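Local coordinates for protein of unknown function with a Fic domain (Bacteroides thetaiotaomicron VPI-5482, PDB 3CUC), which is of unknown function but belongs, by its central Fic/DOC-family region, to the largely helical Fic-domain proteins, at residues N46-Y50 and G51-L55; G174-P178 and V179-A183; A248-L252 and N253-P257; S264-I267 and R268-L272. All coordinates share one frame; numbering follows the deposited sequence.

Interaction 1 of 4, residues N46-Y50 and G51-L55; sequences NTLTY and GQTKL
With OG1 set between its own backbone N and carbonyl carbon (chi1 71°), T49 holds its hydroxyl over the first turn of helix 50-59, while Q52, its CG beside the backbone N (chi1 -72°), folds back toward the residues before the helix. Each side chain then accepts from the backbone N-H of the other residue: a capping box with T49 as N-cap. Q52 N donates to T49 OG1 at 3.2 Å, and in return T49 N meets Q52 OE1 at 2.8 Å, an almost straight bond in the plane of the amide and on a lone pair. The hydroxyl adds a weak bond to the same OE1. The other end of this amide is held as well, since Q52 NE2 donates to the backbone carbonyls of S63 and N65, so both ends of the group are gripped. L48 lies against it, CD2 3.7 Å from Q52 OE1. Below the cap, T49 O accepts twice from T53: the hydroxyl OG1 at 2.8 Å and the backbone N at 3.1 Å arrive from opposite faces of the carbonyl plane. One residue on, K54 N donates to Y50 O, the next rung of the helix, while the Y50 ring packs edge-to-face with Y38 of helix 22-42. Just upstream, N46 OD1 accepts from L48 N in an Asx turn. The box is thus closed by a neutral amide, its oxygen facing the T49 N-H.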
loop_
_atom_site.group_PDB
_atom_site.type_symbol
_atom_site.label_atom_id
_atom_site.label_comp_id
_atom_site.label_asym_id
_atom_site.label_seq_id
_atom_site.Cartn_x
_atom_site.Cartn_y
_atom_site.Cartn_z
ATOM N N ASN A 46 -11.421 -8.185 -6.534
ATOM C CA ASN A 46 -11.327 -8.091 -7.998
ATOM C C ASN A 46 -11.058 -9.473 -8.579
ATOM O O ASN A 46 -10.097 -10.142 -8.181
ATOM C CB ASN A 46 -10.204 -7.148 -8.413
ATOM C CG ASN A 46 -10.191 -6.867 -9.913
ATOM O OD1 ASN A 46 -10.362 -7.773 -10.731
ATOM N ND2 ASN A 46 -9.978 -5.607 -10.276
ATOM N N THR A 47 -11.895 -9.901 -9.516
ATOM C CA THR A 47 -11.855 -11.290 -9.979
ATOM C C THR A 47 -11.207 -11.428 -11.350
ATOM O O THR A 47 -11.412 -12.420 -12.041
ATOM C CB THR A 47 -13.272 -11.936 -9.981
ATOM O OG1 THR A 47 -14.118 -11.250 -10.914
ATOM C CG2 THR A 47 -13.885 -11.895 -8.577
ATOM N N LEU A 48 -10.412 -10.445 -11.744
ATOM C CA LEU A 48 -9.602 -10.604 -12.942
ATOM C C LEU A 48 -8.513 -11.634 -12.685
ATOM O O LEU A 48 -7.796 -11.554 -11.685
ATOM C CB LEU A 48 -8.949 -9.290 -13.382
ATOM C CG LEU A 48 -9.792 -8.244 -14.115
ATOM C CD1 LEU A 48 -8.898 -7.122 -14.623
ATOM C CD2 LEU A 48 -10.586 -8.837 -15.266
ATOM N N THR A 49 -8.387 -12.594 -13.600
ATOM C CA THR A 49 -7.338 -13.603 -13.509
ATOM C C THR A 49 -6.023 -12.919 -13.779
ATOM O O THR A 49 -5.982 -11.736 -14.086
ATOM C CB THR A 49 -7.518 -14.773 -14.506
ATOM O OG1 THR A 49 -7.258 -14.319 -15.839
ATOM C CG2 THR A 49 -8.927 -15.371 -14.400
ATOM N N TYR A 50 -4.946 -13.674 -13.652
ATOM C CA TYR A 50 -3.602 -13.151 -13.842
ATOM C C TYR A 50 -3.335 -12.858 -15.308
ATOM O O TYR A 50 -2.670 -11.883 -15.640
ATOM C CB TYR A 50 -2.597 -14.172 -13.337
ATOM C CG TYR A 50 -1.243 -13.589 -13.064
ATOM C CD1 TYR A 50 -1.039 -12.765 -11.969
ATOM C CD2 TYR A 50 -0.158 -13.864 -13.895
ATOM C CE1 TYR A 50 0.205 -12.221 -11.711
ATOM C CE2 TYR A 50 1.093 -13.323 -13.646
ATOM C CZ TYR A 50 1.268 -12.504 -12.552
ATOM O OH TYR A 50 2.504 -11.962 -12.299
ATOM N N GLY A 51 -3.875 -13.708 -16.179
ATOM C CA GLY A 51 -3.768 -13.532 -17.617
ATOM C C GLY A 51 -4.504 -12.284 -18.031
ATOM O O GLY A 51 -3.933 -11.426 -18.700
ATOM N N GLN A 52 -5.768 -12.182 -17.612
ATOM C CA GLN A 52 -6.591 -11.009 -17.892
ATOM C C GLN A 52 -5.825 -9.748 -17.473
ATOM O O GLN A 52 -5.792 -8.754 -18.201
ATOM C CB GLN A 52 -7.947 -11.116 -17.171
ATOM C CG GLN A 52 -8.885 -12.141 -17.779
ATOM C CD GLN A 52 -10.138 -12.303 -16.985
ATOM O OE1 GLN A 52 -10.097 -12.420 -15.767
ATOM N NE2 GLN A 52 -11.278 -12.312 -17.672
ATOM N N THR A 53 -5.179 -9.811 -16.316
ATOM C CA THR A 53 -4.454 -8.666 -15.786
ATOM C C THR A 53 -3.209 -8.338 -16.603
ATOM O O THR A 53 -2.974 -7.178 -16.954
ATOM C CB THR A 53 -3.987 -8.900 -14.335
ATOM O OG1 THR A 53 -5.115 -9.157 -13.487
ATOM C CG2 THR A 53 -3.226 -7.685 -13.812
ATOM N N LYS A 54 -2.384 -9.353 -16.855
ATOM C CA LYS A 54 -1.115 -9.182 -17.578
ATOM C C LYS A 54 -1.324 -8.617 -18.976
ATOM O O LYS A 54 -0.692 -7.635 -19.349
ATOM C CB LYS A 54 -0.394 -10.522 -17.698
ATOM C CG LYS A 54 0.956 -10.464 -18.415
ATOM C CD LYS A 54 1.605 -11.857 -18.487
ATOM C CE LYS A 54 3.125 -11.810 -18.267
ATOM N NZ LYS A 54 3.664 -13.135 -17.829
ATOM N N LEU A 55 -2.210 -9.246 -19.744
ATOM C CA LEU A 55 -2.554 -8.763 -21.080
ATOM C C LEU A 55 -3.159 -7.347 -21.086
ATOM O O LEU A 55 -3.090 -6.649 -22.102
ATOM C CB LEU A 55 -3.504 -9.743 -21.777
ATOM C CG LEU A 55 -2.875 -11.063 -22.238
ATOM C CD1 LEU A 55 -3.934 -12.073 -22.663
ATOM C CD2 LEU A 55 -1.892 -10.818 -23.375
#

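Interaction 2 of 4, residues G174-P178 and V179-A183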
loop_
_atom_site.group_PDB
_atom_site.type_symbol
_atom_site.label_atom_id
_atom_site.label_comp_id
_atom_site.label_asym_id
_atom_site.label_seq_id
_atom_site.Cartn_x
_atom_site.Cartn_y
_atom_site.Cartn_z
ATOM N N GLY A 174 13.632 12.045 11.097
ATOM C CA GLY A 174 14.477 10.969 10.580
ATOM C C GLY A 174 14.912 9.932 11.599
ATOM O O GLY A 174 16.034 9.446 11.536
ATOM N N ILE A 175 14.020 9.589 12.528
ATOM C CA ILE A 175 14.294 8.567 13.535
ATOM C C ILE A 175 13.816 7.193 13.075
ATOM O O ILE A 175 14.559 6.225 13.179
ATOM C CB ILE A 175 13.636 8.898 14.886
ATOM C CG1 ILE A 175 14.294 10.129 15.510
ATOM C CG2 ILE A 175 13.733 7.702 15.841
ATOM C CD1 ILE A 175 13.598 10.622 16.770
ATOM N N LEU A 176 12.583 7.106 12.575
ATOM C CA LEU A 176 12.020 5.825 12.123
ATOM C C LEU A 176 12.661 5.330 10.816
ATOM O O LEU A 176 12.989 6.131 9.926
ATOM C CB LEU A 176 10.503 5.941 11.937
ATOM C CG LEU A 176 9.670 6.270 13.181
ATOM C CD1 LEU A 176 8.272 6.685 12.780
ATOM C CD2 LEU A 176 9.622 5.096 14.150
ATOM N N THR A 177 12.839 4.011 10.711
ATOM C CA THR A 177 13.245 3.387 9.452
ATOM C C THR A 177 12.068 3.473 8.481
ATOM O O THR A 177 10.916 3.531 8.915
ATOM C CB THR A 177 13.633 1.890 9.609
ATOM O OG1 THR A 177 12.456 1.091 9.805
ATOM C CG2 THR A 177 14.592 1.683 10.764
ATOM N N PRO A 178 12.343 3.489 7.165
ATOM C CA PRO A 178 11.237 3.512 6.197
ATOM C C PRO A 178 10.225 2.379 6.353
ATOM O O PRO A 178 9.045 2.597 6.096
ATOM C CB PRO A 178 11.954 3.432 4.843
ATOM C CG PRO A 178 13.284 4.051 5.109
ATOM C CD PRO A 178 13.649 3.547 6.487
ATOM N N VAL A 179 10.669 1.194 6.773
ATOM C CA VAL A 179 9.745 0.068 6.971
ATOM C C VAL A 179 8.812 0.359 8.140
ATOM O O VAL A 179 7.601 0.133 8.049
ATOM C CB VAL A 179 10.489 -1.266 7.212
ATOM C CG1 VAL A 179 9.502 -2.417 7.396
ATOM C CG2 VAL A 179 11.415 -1.561 6.048
ATOM N N GLU A 180 9.384 0.875 9.227
ATOM C CA GLU A 180 8.610 1.257 10.408
ATOM C C GLU A 180 7.600 2.353 10.081
ATOM O O GLU A 180 6.418 2.228 10.399
ATOM C CB GLU A 180 9.538 1.749 11.524
ATOM C CG GLU A 180 10.378 0.657 12.172
ATOM C CD GLU A 180 11.507 1.206 13.034
ATOM O OE1 GLU A 180 11.820 2.414 12.939
ATOM O OE2 GLU A 180 12.090 0.422 13.810
ATOM N N LEU A 181 8.077 3.423 9.451
ATOM C CA LEU A 181 7.229 4.564 9.118
ATOM C C LEU A 181 6.112 4.130 8.174
ATOM O O LEU A 181 4.963 4.554 8.327
ATOM C CB LEU A 181 8.055 5.701 8.492
ATOM C CG LEU A 181 7.295 6.974 8.079
ATOM C CD1 LEU A 181 6.489 7.545 9.231
ATOM C CD2 LEU A 181 8.240 8.027 7.524
ATOM N N ALA A 182 6.458 3.279 7.208
ATOM C CA ALA A 182 5.486 2.741 6.262
ATOM C C ALA A 182 4.451 1.894 6.990
ATOM O O ALA A 182 3.256 2.039 6.752
ATOM C CB ALA A 182 6.178 1.923 5.181
ATOM N N ALA A 183 4.908 1.023 7.885
ATOM C CA ALA A 183 4.002 0.151 8.637
ATOM C C ALA A 183 3.023 0.963 9.467
ATOM O O ALA A 183 1.833 0.673 9.482
ATOM C CB ALA A 183 4.786 -0.796 9.531
#
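From L176 to T177 the backbone runs extended, then at P178 it turns into helix 178-192, where L181 N donates to T177 O at 2.9 Å and A182 N to P178 O. T177 is the N-cap, and with E180 it forms a capping box. Its OG1 accepts from E180 N at 3.1 Å; the glutamate, its CG beside the backbone N (chi1 -71°) and the chain extended from there, carries OE1 back to T177 N at 2.9 Å. That second bond reaches the carboxylate from above its plane, 41° out of it. The threonine methyl CG2 leans on the same group, 3.6 Å from E180 OE1, so the carboxylate has the backbone N-H and an apolar branch of one residue against it. Its negative charge at the start of the helix would probably be favoured by the helix dipole. On the apolar side, L176 and L181 cross at about a right angle and meet through their CD1 methyls, 4.1 Å apart. P178, whose ring nitrogen has no hydrogen to give, fits the first turn, where no earlier carbonyl needs it. Around this helix start, L181 packs on W166, Y167 and E170 of helix 156-173, A182 on V207 and V210 of helix 199-213, and V179 on S263 and L266 of helix 256-277, leaving P178 against Y214 and Y216.

Interaction 3 of 4, residues A248-L252 and N253-P257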
loop_
_atom_site.group_PDB
_atom_site.type_symbol
_atom_site.label_atom_id
_atom_site.label_comp_id
_atom_site.label_asym_id
_atom_site.label_seq_id
_atom_site.Cartn_x
_atom_site.Cartn_y
_atom_site.Cartn_z
ATOM N N ALA A 248 -5.799 5.444 15.569
ATOM C CA ALA A 248 -5.160 6.649 15.024
ATOM C C ALA A 248 -3.866 7.024 15.756
ATOM O O ALA A 248 -2.969 7.629 15.163
ATOM C CB ALA A 248 -6.135 7.822 15.048
ATOM N N ASN A 249 -3.766 6.651 17.032
ATOM C CA ASN A 249 -2.587 6.957 17.846
ATOM C C ASN A 249 -1.741 5.730 18.200
ATOM O O ASN A 249 -0.930 5.780 19.130
ATOM C CB ASN A 249 -3.028 7.665 19.124
ATOM C CG ASN A 249 -3.825 8.923 18.842
ATOM O OD1 ASN A 249 -3.266 9.966 18.505
ATOM N ND2 ASN A 249 -5.142 8.829 18.975
ATOM N N ALA A 250 -1.918 4.640 17.452
ATOM C CA ALA A 250 -1.172 3.405 17.699
ATOM C C ALA A 250 0.331 3.668 17.617
ATOM O O ALA A 250 0.806 4.298 16.669
ATOM C CB ALA A 250 -1.574 2.334 16.700
ATOM N N THR A 251 1.071 3.185 18.614
ATOM C CA THR A 251 2.519 3.391 18.676
ATOM C C THR A 251 3.238 2.303 17.896
ATOM O O THR A 251 2.645 1.284 17.538
ATOM C CB THR A 251 3.039 3.355 20.117
ATOM O OG1 THR A 251 2.977 2.010 20.615
ATOM C CG2 THR A 251 2.223 4.286 21.004
ATOM N N LEU A 252 4.526 2.512 17.653
ATOM C CA LEU A 252 5.331 1.538 16.918
ATOM C C LEU A 252 5.341 0.182 17.638
ATOM O O LEU A 252 5.202 -0.869 17.008
ATOM C CB LEU A 252 6.759 2.064 16.722
ATOM C CG LEU A 252 7.643 1.324 15.716
ATOM C CD1 LEU A 252 7.006 1.324 14.337
ATOM C CD2 LEU A 252 9.024 1.949 15.659
ATOM N N ASN A 253 5.477 0.215 18.962
ATOM C CA ASN A 253 5.551 -1.009 19.760
ATOM C C ASN A 253 4.234 -1.782 19.776
ATOM O O ASN A 253 4.233 -3.002 19.953
ATOM C CB ASN A 253 6.003 -0.698 21.191
ATOM C CG ASN A 253 7.461 -0.243 21.265
ATOM O OD1 ASN A 253 8.058 -0.210 22.342
ATOM N ND2 ASN A 253 8.037 0.107 20.120
ATOM N N ASP A 254 3.121 -1.071 19.602
ATOM C CA ASP A 254 1.814 -1.714 19.454
ATOM C C ASP A 254 1.729 -2.555 18.177
ATOM O O ASP A 254 1.148 -3.647 18.195
ATOM C CB ASP A 254 0.685 -0.672 19.439
ATOM C CG ASP A 254 0.504 0.032 20.777
ATOM O OD1 ASP A 254 0.892 -0.535 21.820
ATOM O OD2 ASP A 254 -0.040 1.159 20.781
ATOM N N ILE A 255 2.312 -2.049 17.084
ATOM C CA ILE A 255 2.163 -2.679 15.763
ATOM C C ILE A 255 3.370 -3.519 15.319
ATOM O O ILE A 255 3.534 -3.802 14.127
ATOM C CB ILE A 255 1.811 -1.631 14.656
ATOM C CG1 ILE A 255 3.000 -0.713 14.321
ATOM C CG2 ILE A 255 0.609 -0.799 15.082
ATOM C CD1 ILE A 255 2.944 -0.143 12.906
ATOM N N LEU A 256 4.183 -3.947 16.280
ATOM C CA LEU A 256 5.415 -4.683 15.992
ATOM C C LEU A 256 5.225 -5.934 15.106
ATOM O O LEU A 256 6.031 -6.166 14.203
ATOM C CB LEU A 256 6.118 -5.039 17.302
ATOM C CG LEU A 256 7.606 -5.386 17.241
ATOM C CD1 LEU A 256 8.362 -4.691 18.373
ATOM C CD2 LEU A 256 7.809 -6.902 17.286
ATOM N N PRO A 257 4.160 -6.731 15.336
ATOM C CA PRO A 257 3.946 -7.880 14.436
ATOM C C PRO A 257 3.735 -7.486 12.960
ATOM O O PRO A 257 4.153 -8.221 12.059
ATOM C CB PRO A 257 2.688 -8.559 15.004
ATOM C CG PRO A 257 2.502 -8.002 16.368
ATOM C CD PRO A 257 3.128 -6.649 16.385
#
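A250 and I255 make the close-packed side of this turn: the alanine CB lies 4.1 Å from I255 CG2, and both residues are buried. The isoleucine gets there with CG2 anti to its carbonyl carbon while CG1 sits between backbone N and carbonyl carbon (chi1 71°), which also lays CG1 3.5 Å from L252 O. Behind the pair stand Y187 and L184 of helix 178-192 on one hand and C236 of helix 226-240 on the other, with A250 touching A240 too. The backbone carbonyl of A250 accepts from R188 NH2. Between these buried side chains and the solvent, the loop after helix 244-248 leads into helix 256-277, and the polar part of the turn is carried by T251 and D254. T251 OG1 accepts from D254 N at 3.2 Å, and D254 OD2 in turn accepts from T251 N at 3.2 Å, the donor standing 41° above the carboxylate plane. Side chain and backbone thus trade bonds in both directions. The backbone bonds of the turn are slacker: I255 N reaches T251 O only weakly, at 3.4 Å, and its approach to L252 O is weak as well. On the solvent side the contact is thin. T251 and N253 are exposed, and the nearest their side chains come is 4.1 Å between T251 OG1 and N253 CB, while N253 ND2 lies 3.7 Å from L252 C.

Interaction 4 of 4, residues S264-I267 and R268-L272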
loop_
_atom_site.group_PDB
_atom_site.type_symbol
_atom_site.label_atom_id
_atom_site.label_comp_id
_atom_site.label_asym_id
_atom_site.label_seq_id
_atom_site.Cartn_x
_atom_site.Cartn_y
_atom_site.Cartn_z
ATOM N N SER A 264 9.258 -8.909 6.217
ATOM C CA SER A 264 9.353 -10.179 5.507
ATOM C C SER A 264 9.009 -10.008 4.014
ATOM O O SER A 264 9.600 -10.667 3.157
ATOM C CB SER A 264 8.476 -11.241 6.167
ATOM O OG SER A 264 7.107 -10.895 6.076
ATOM N N CYS A 265 8.077 -9.112 3.698
ATOM C CA CYS A 265 7.818 -8.768 2.295
ATOM C C CYS A 265 9.018 -8.086 1.680
ATOM O O CYS A 265 9.397 -8.396 0.552
ATOM C CB CYS A 265 6.627 -7.828 2.147
ATOM S SG CYS A 265 5.135 -8.445 2.884
ATOM N N LEU A 266 9.599 -7.139 2.416
ATOM C CA LEU A 266 10.746 -6.394 1.925
ATOM C C LEU A 266 11.918 -7.335 1.681
ATOM O O LEU A 266 12.671 -7.145 0.734
ATOM C CB LEU A 266 11.125 -5.293 2.904
ATOM C CG LEU A 266 12.190 -4.310 2.439
ATOM C CD1 LEU A 266 11.752 -3.562 1.196
ATOM C CD2 LEU A 266 12.476 -3.345 3.565
ATOM N N ILE A 267 12.049 -8.359 2.521
ATOM C CA ILE A 267 13.041 -9.415 2.299
ATOM C C ILE A 267 12.820 -10.102 0.953
ATOM O O ILE A 267 13.767 -10.323 0.203
ATOM C CB ILE A 267 13.036 -10.471 3.437
ATOM C CG1 ILE A 267 13.697 -9.902 4.694
ATOM C CG2 ILE A 267 13.779 -11.735 3.018
ATOM C CD1 ILE A 267 13.616 -10.813 5.892
ATOM N N ARG A 268 11.567 -10.420 0.645
ATOM C CA ARG A 268 11.232 -11.044 -0.629
ATOM C C ARG A 268 11.571 -10.125 -1.805
ATOM O O ARG A 268 12.163 -10.582 -2.778
ATOM C CB ARG A 268 9.750 -11.440 -0.677
ATOM C CG ARG A 268 9.398 -12.351 -1.862
ATOM C CD ARG A 268 7.900 -12.364 -2.212
ATOM N NE ARG A 268 7.702 -12.734 -3.620
ATOM C CZ ARG A 268 7.298 -11.921 -4.604
ATOM N NH1 ARG A 268 6.991 -10.637 -4.387
ATOM N NH2 ARG A 268 7.180 -12.410 -5.837
ATOM N N SER A 269 11.211 -8.841 -1.702
ATOM C CA SER A 269 11.470 -7.859 -2.772
ATOM C C SER A 269 12.958 -7.670 -2.993
ATOM O O SER A 269 13.427 -7.670 -4.134
ATOM C CB SER A 269 10.860 -6.492 -2.445
ATOM O OG SER A 269 9.447 -6.539 -2.377
ATOM N N LEU A 270 13.692 -7.496 -1.895
ATOM C CA LEU A 270 15.135 -7.332 -1.951
ATOM C C LEU A 270 15.799 -8.540 -2.607
ATOM O O LEU A 270 16.683 -8.386 -3.451
ATOM C CB LEU A 270 15.705 -7.093 -0.546
ATOM C CG LEU A 270 15.518 -5.679 0.019
ATOM C CD1 LEU A 270 15.781 -5.663 1.511
ATOM C CD2 LEU A 270 16.424 -4.667 -0.704
ATOM N N THR A 271 15.361 -9.738 -2.232
ATOM C CA THR A 271 15.956 -10.955 -2.774
ATOM C C THR A 271 15.720 -11.043 -4.279
ATOM O O THR A 271 16.641 -11.323 -5.036
ATOM C CB THR A 271 15.413 -12.211 -2.081
ATOM O OG1 THR A 271 15.697 -12.140 -0.678
ATOM C CG2 THR A 271 16.065 -13.454 -2.656
ATOM N N LEU A 272 14.489 -10.790 -4.704
ATOM C CA LEU A 272 14.166 -10.776 -6.126
ATOM C C LEU A 272 14.895 -9.665 -6.875
ATOM O O LEU A 272 15.345 -9.874 -8.005
ATOM C CB LEU A 272 12.653 -10.635 -6.349
ATOM C CG LEU A 272 11.914 -11.870 -6.865
ATOM C CD1 LEU A 272 12.180 -13.078 -5.944
ATOM C CD2 LEU A 272 10.406 -11.575 -7.013
#
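I267 and T271 lie one turn apart on helix 256-277, which here runs as regular alpha-helix: R268, S269, L270 and T271 donate in turn to S264, C265, L266 and I267. L270 runs back along the helix from its CB, which lies 3.3 Å from L266 O, the carbonyl that also receives L270 N. With CG beside the backbone N (chi1 -77°), the chain doubles back over the preceding turn, and CG too comes to 3.3 Å from L266 O. CD1 goes one step further and touches both that oxygen and L266 CG, the latter at 3.9 Å, where the two leucines cross at an angle. Beyond them lies helix 6-16, where L270 packs on W14, I267 faces I7 and L10, and T271 also meets L10. S269 OG is hydrogen-bonded to M218 O, and its side chain also touches W28 of helix 22-42. R268, extended from CG to NE, leads away from the turn to a salt bridge between NH2 and E35 OE1 of the same helix 22-42, tying the two helices by charge. The T271 hydroxyl, its OG1 beside the backbone N, turns back along the helix: OG1 donates to I267 O at 2.8 Å, and T271 N reaches the same oxygen at 3.0 Å from the opposite face of its carbonyl plane.

In the fold
Three of the four contacts sit at the start of a helix, and interaction 4 lies within one. Interactions 2 and 3 have centres about 12 Å apart and touch: L176 CD2 meets L252 CD2 at 3.5 Å, and I255 CD1 lies 3.6 Å from A183 C. Interaction 4 continues the helix that interaction 3 begins, and also reaches interaction 2, where L266 packs against V179. Interaction 1 lies across the centre of the chain from interactions 2 and 3, its centre about 33 Å from that of interaction 2, but its nearest atoms are about 8 Å from those of interaction 4. Helix 22-42 bridges that gap, receiving Y50 and T53 from one side and R268 through E35.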